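PDB 5VQE: beta-glucoside phosphorylase BglX from Unidentified, which probably transfers glucose from beta-glucosides to phosphate, as a glycoside phosphorylase of family GH3 that binds a 2-fluoro-glucose in its active site. Local coordinates for residues I414-T419 / F470-N475. Numbering follows the deposited sequence.
Sequences ILVQAT and FIYYAN
Two parallel strands, 414-419 and 470-475, are neighbours in the six-stranded mixed sheet of the alpha/beta domain that accompanies the TIM barrel in this GH3 enzyme; 412-419 lies between 469-475 and the outermost strand 444-447. Helix 429-441 follows the first strand and covers the face bearing Leu415, Gln417 and Tyr473. Five backbone hydrogen bonds follow the parallel pattern: Ile471 N donates to Ile414 O, Val416 N to Ile471 O (2.8 Å) and Tyr473 N to Val416 O (2.9 Å), and Ala418 likewise bonds Tyr473 and Asn475.

On the other face, branched aliphatic side chains pack against aromatic rings. Beta-branched Val416 suits this place by offering the Tyr472 ring both its CB, 3.8 Å from the ring centroid in a CH-pi contact, and its CG1, only 3.3 Å from Tyr472 CE2. With CG anti to its own carbonyl carbon (chi1 -76°), Tyr472 brings its ring alongside the valine, while its OH bonds Ser496 O. Replacing Tyr472 by an alanine is likely to open a gap beside Val416 and the Phe508 ring and to leave Ser496 O without this hydroxyl partner. Ile414 runs alongside Phe470, CG2 lying 3.8 Å from Phe470 CE1, and Val416 CG2 meets the edge of the same ring.

Facing the helix, Leu415 CD1 rests against Ile471 CG2 (4.0 Å) and comes closer still to Ile471 O (3.5 Å); a leucine also fits here against Phe434 and Val445. At the C-terminal end, Thr419 suits a two-bond grip: its OG1, anti to the backbone N (chi1 -174°), accepts from Glu421 N and donates to Asn475 O at 2.6 Å, in the carbonyl plane.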
ATOM      1  N   ILE A 414       2.976 -24.085  23.998  1.00 13.39           N
ATOM      2  CA  ILE A 414       1.728 -23.334  24.001  1.00 15.96           C
ATOM      3  C   ILE A 414       1.863 -22.245  22.953  1.00 14.68           C
ATOM      4  O   ILE A 414       2.787 -21.424  23.020  1.00 15.50           O
ATOM      5  CB  ILE A 414       1.413 -22.737  25.383  1.00 20.15           C
ATOM      6  CG1 ILE A 414       1.044 -23.843  26.375  1.00 21.09           C
ATOM      7  CG2 ILE A 414       0.258 -21.749  25.277  1.00 15.54           C
ATOM      8  CD1 ILE A 414       0.841 -23.337  27.819  1.00 24.17           C
ATOM      9  N   LEU A 415       0.943 -22.231  21.994  1.00 15.69           N
ATOM     10  CA  LEU A 415       0.963 -21.278  20.893  1.00 16.51           C
ATOM     11  C   LEU A 415      -0.064 -20.193  21.180  1.00 16.99           C
ATOM     12  O   LEU A 415      -1.242 -20.493  21.401  1.00 16.63           O
ATOM     13  CB  LEU A 415       0.657 -21.966  19.563  1.00 14.46           C
ATOM     14  CG  LEU A 415       0.713 -21.113  18.288  1.00 15.35           C
ATOM     15  CD1 LEU A 415       2.079 -20.475  18.121  1.00 18.36           C
ATOM     16  CD2 LEU A 415       0.371 -21.967  17.066  1.00 19.35           C
ATOM     17  N   VAL A 416       0.388 -18.944  21.179  1.00 16.97           N
ATOM     18  CA  VAL A 416      -0.420 -17.802  21.590  1.00 15.89           C
ATOM     19  C   VAL A 416      -0.583 -16.916  20.370  1.00 13.99           C
ATOM     20  O   VAL A 416       0.383 -16.293  19.910  1.00 14.14           O
ATOM     21  CB  VAL A 416       0.216 -17.026  22.749  1.00 16.43           C
ATOM     22  CG1 VAL A 416      -0.714 -15.920  23.213  1.00 18.95           C
ATOM     23  CG2 VAL A 416       0.551 -17.956  23.889  1.00 17.66           C
ATOM     24  N   GLN A 417      -1.794 -16.872  19.835  1.00 15.64           N
ATOM     25  CA  GLN A 417      -2.091 -15.980  18.733  1.00 15.20           C
ATOM     26  C   GLN A 417      -2.416 -14.598  19.270  1.00 14.84           C
ATOM     27  O   GLN A 417      -3.126 -14.459  20.268  1.00 15.51           O
ATOM     28  CB  GLN A 417      -3.263 -16.508  17.917  1.00 12.62           C
ATOM     29  CG  GLN A 417      -3.706 -15.566  16.811  1.00 17.16           C
ATOM     30  CD  GLN A 417      -4.913 -16.076  16.082  1.00 16.42           C
ATOM     31  OE1 GLN A 417      -4.798 -16.763  15.067  1.00 19.14           O
ATOM     32  NE2 GLN A 417      -6.089 -15.763  16.606  1.00 20.51           N
ATOM     33  N   ALA A 418      -1.870 -13.577  18.618  1.00 14.24           N
ATOM     34  CA  ALA A 418      -2.205 -12.186  18.909  1.00 17.66           C
ATOM     35  C   ALA A 418      -2.407 -11.477  17.581  1.00 16.45           C
ATOM     36  O   ALA A 418      -1.498 -11.449  16.748  1.00 15.14           O
ATOM     37  CB  ALA A 418      -1.109 -11.502  19.731  1.00 18.06           C
ATOM     38  N   THR A 419      -3.601 -10.933  17.370  1.00 15.01           N
ATOM     39  CA  THR A 419      -3.918 -10.331  16.086  1.00 17.33           C
ATOM     40  C   THR A 419      -5.050  -9.336  16.262  1.00 21.64           C
ATOM     41  O   THR A 419      -5.843  -9.425  17.204  1.00 18.63           O
ATOM     42  CB  THR A 419      -4.307 -11.390  15.043  1.00 19.69           C
ATOM     43  OG1 THR A 419      -4.471 -10.769  13.763  1.00 18.11           O
ATOM     44  CG2 THR A 419      -5.607 -12.091  15.425  1.00 21.17           C
ATOM     45  N   PHE A 470       6.703 -21.282  25.245  1.00 14.45           N
ATOM     46  CA  PHE A 470       5.658 -20.427  24.701  1.00 14.28           C
ATOM     47  C   PHE A 470       6.127 -19.921  23.343  1.00 11.91           C
ATOM     48  O   PHE A 470       7.269 -19.471  23.216  1.00 14.55           O
ATOM     49  CB  PHE A 470       5.384 -19.215  25.604  1.00 14.34           C
ATOM     50  CG  PHE A 470       4.488 -19.487  26.786  1.00 16.58           C
ATOM     51  CD1 PHE A 470       3.110 -19.541  26.640  1.00 17.49           C
ATOM     52  CD2 PHE A 470       5.026 -19.628  28.052  1.00 17.57           C
ATOM     53  CE1 PHE A 470       2.284 -19.757  27.737  1.00 20.68           C
ATOM     54  CE2 PHE A 470       4.206 -19.844  29.158  1.00 19.62           C
ATOM     55  CZ  PHE A 470       2.838 -19.914  28.998  1.00 18.47           C
ATOM     56  N   ILE A 471       5.247 -19.960  22.344  1.00 14.10           N
ATOM     57  CA  ILE A 471       5.492 -19.305  21.063  1.00 13.43           C
ATOM     58  C   ILE A 471       4.352 -18.337  20.787  1.00 14.04           C
ATOM     59  O   ILE A 471       3.179 -18.714  20.885  1.00 15.80           O
ATOM     60  CB  ILE A 471       5.631 -20.306  19.902  1.00 16.99           C
ATOM     61  CG1 ILE A 471       6.778 -21.284  20.182  1.00 16.71           C
ATOM     62  CG2 ILE A 471       5.887 -19.531  18.595  1.00 14.14           C
ATOM     63  CD1 ILE A 471       7.095 -22.228  19.024  1.00 18.81           C
ATOM     64  N   TYR A 472       4.699 -17.098  20.424  1.00 13.32           N
ATOM     65  CA  TYR A 472       3.719 -16.082  20.041  1.00 13.62           C
ATOM     66  C   TYR A 472       3.685 -15.889  18.527  1.00 16.51           C
ATOM     67  O   TYR A 472       4.731 -15.731  17.889  1.00 15.57           O
ATOM     68  CB  TYR A 472       4.023 -14.749  20.727  1.00 13.79           C
ATOM     69  CG  TYR A 472       3.616 -14.757  22.177  1.00 15.96           C
ATOM     70  CD1 TYR A 472       4.388 -15.396  23.127  1.00 14.53           C
ATOM     71  CD2 TYR A 472       2.438 -14.157  22.586  1.00 17.67           C
ATOM     72  CE1 TYR A 472       4.008 -15.428  24.448  1.00 16.83           C
ATOM     73  CE2 TYR A 472       2.051 -14.183  23.909  1.00 20.01           C
ATOM     74  CZ  TYR A 472       2.843 -14.819  24.834  1.00 21.26           C
ATOM     75  OH  TYR A 472       2.463 -14.859  26.158  1.00 25.28           O
ATOM     76  N   TYR A 473       2.475 -15.910  17.957  1.00 14.86           N
ATOM     77  CA  TYR A 473       2.235 -15.595  16.549  1.00 12.87           C
ATOM     78  C   TYR A 473       1.482 -14.268  16.526  1.00 14.99           C
ATOM     79  O   TYR A 473       0.280 -14.224  16.800  1.00 16.47           O
ATOM     80  CB  TYR A 473       1.442 -16.706  15.868  1.00 14.90           C
ATOM     81  CG  TYR A 473       1.378 -16.610  14.361  1.00 15.33           C
ATOM     82  CD1 TYR A 473       0.657 -15.597  13.732  1.00 15.44           C
ATOM     83  CD2 TYR A 473       2.027 -17.548  13.564  1.00 14.78           C
ATOM     84  CE1 TYR A 473       0.596 -15.515  12.350  1.00 16.09           C
ATOM     85  CE2 TYR A 473       1.970 -17.475  12.187  1.00 17.65           C
ATOM     86  CZ  TYR A 473       1.261 -16.459  11.583  1.00 17.86           C
ATOM     87  OH  TYR A 473       1.211 -16.398  10.212  1.00 18.63           O
ATOM     88  N   ALA A 474       2.191 -13.189  16.203  1.00 13.69           N
ATOM     89  CA  ALA A 474       1.639 -11.841  16.238  1.00 16.45           C
ATOM     90  C   ALA A 474       1.404 -11.348  14.816  1.00 16.46           C
ATOM     91  O   ALA A 474       2.341 -11.295  14.011  1.00 17.97           O
ATOM     92  CB  ALA A 474       2.577 -10.891  16.979  1.00 17.83           C
ATOM     93  N   ASN A 475       0.151 -10.973  14.513  1.00 14.28           N
ATOM     94  CA  ASN A 475      -0.221 -10.428  13.203  1.00 16.03           C
ATOM     95  C   ASN A 475      -1.114  -9.205  13.426  1.00 15.81           C
ATOM     96  O   ASN A 475      -2.341  -9.304  13.413  1.00 16.65           O
ATOM     97  CB  ASN A 475      -0.927 -11.480  12.348  1.00 19.00           C
ATOM     98  CG  ASN A 475      -1.362 -10.942  11.004  1.00 18.28           C
ATOM     99  OD1 ASN A 475      -0.658 -10.144  10.392  1.00 18.16           O
ATOM    100  ND2 ASN A 475      -2.527 -11.372  10.540  1.00 22.23           N
TER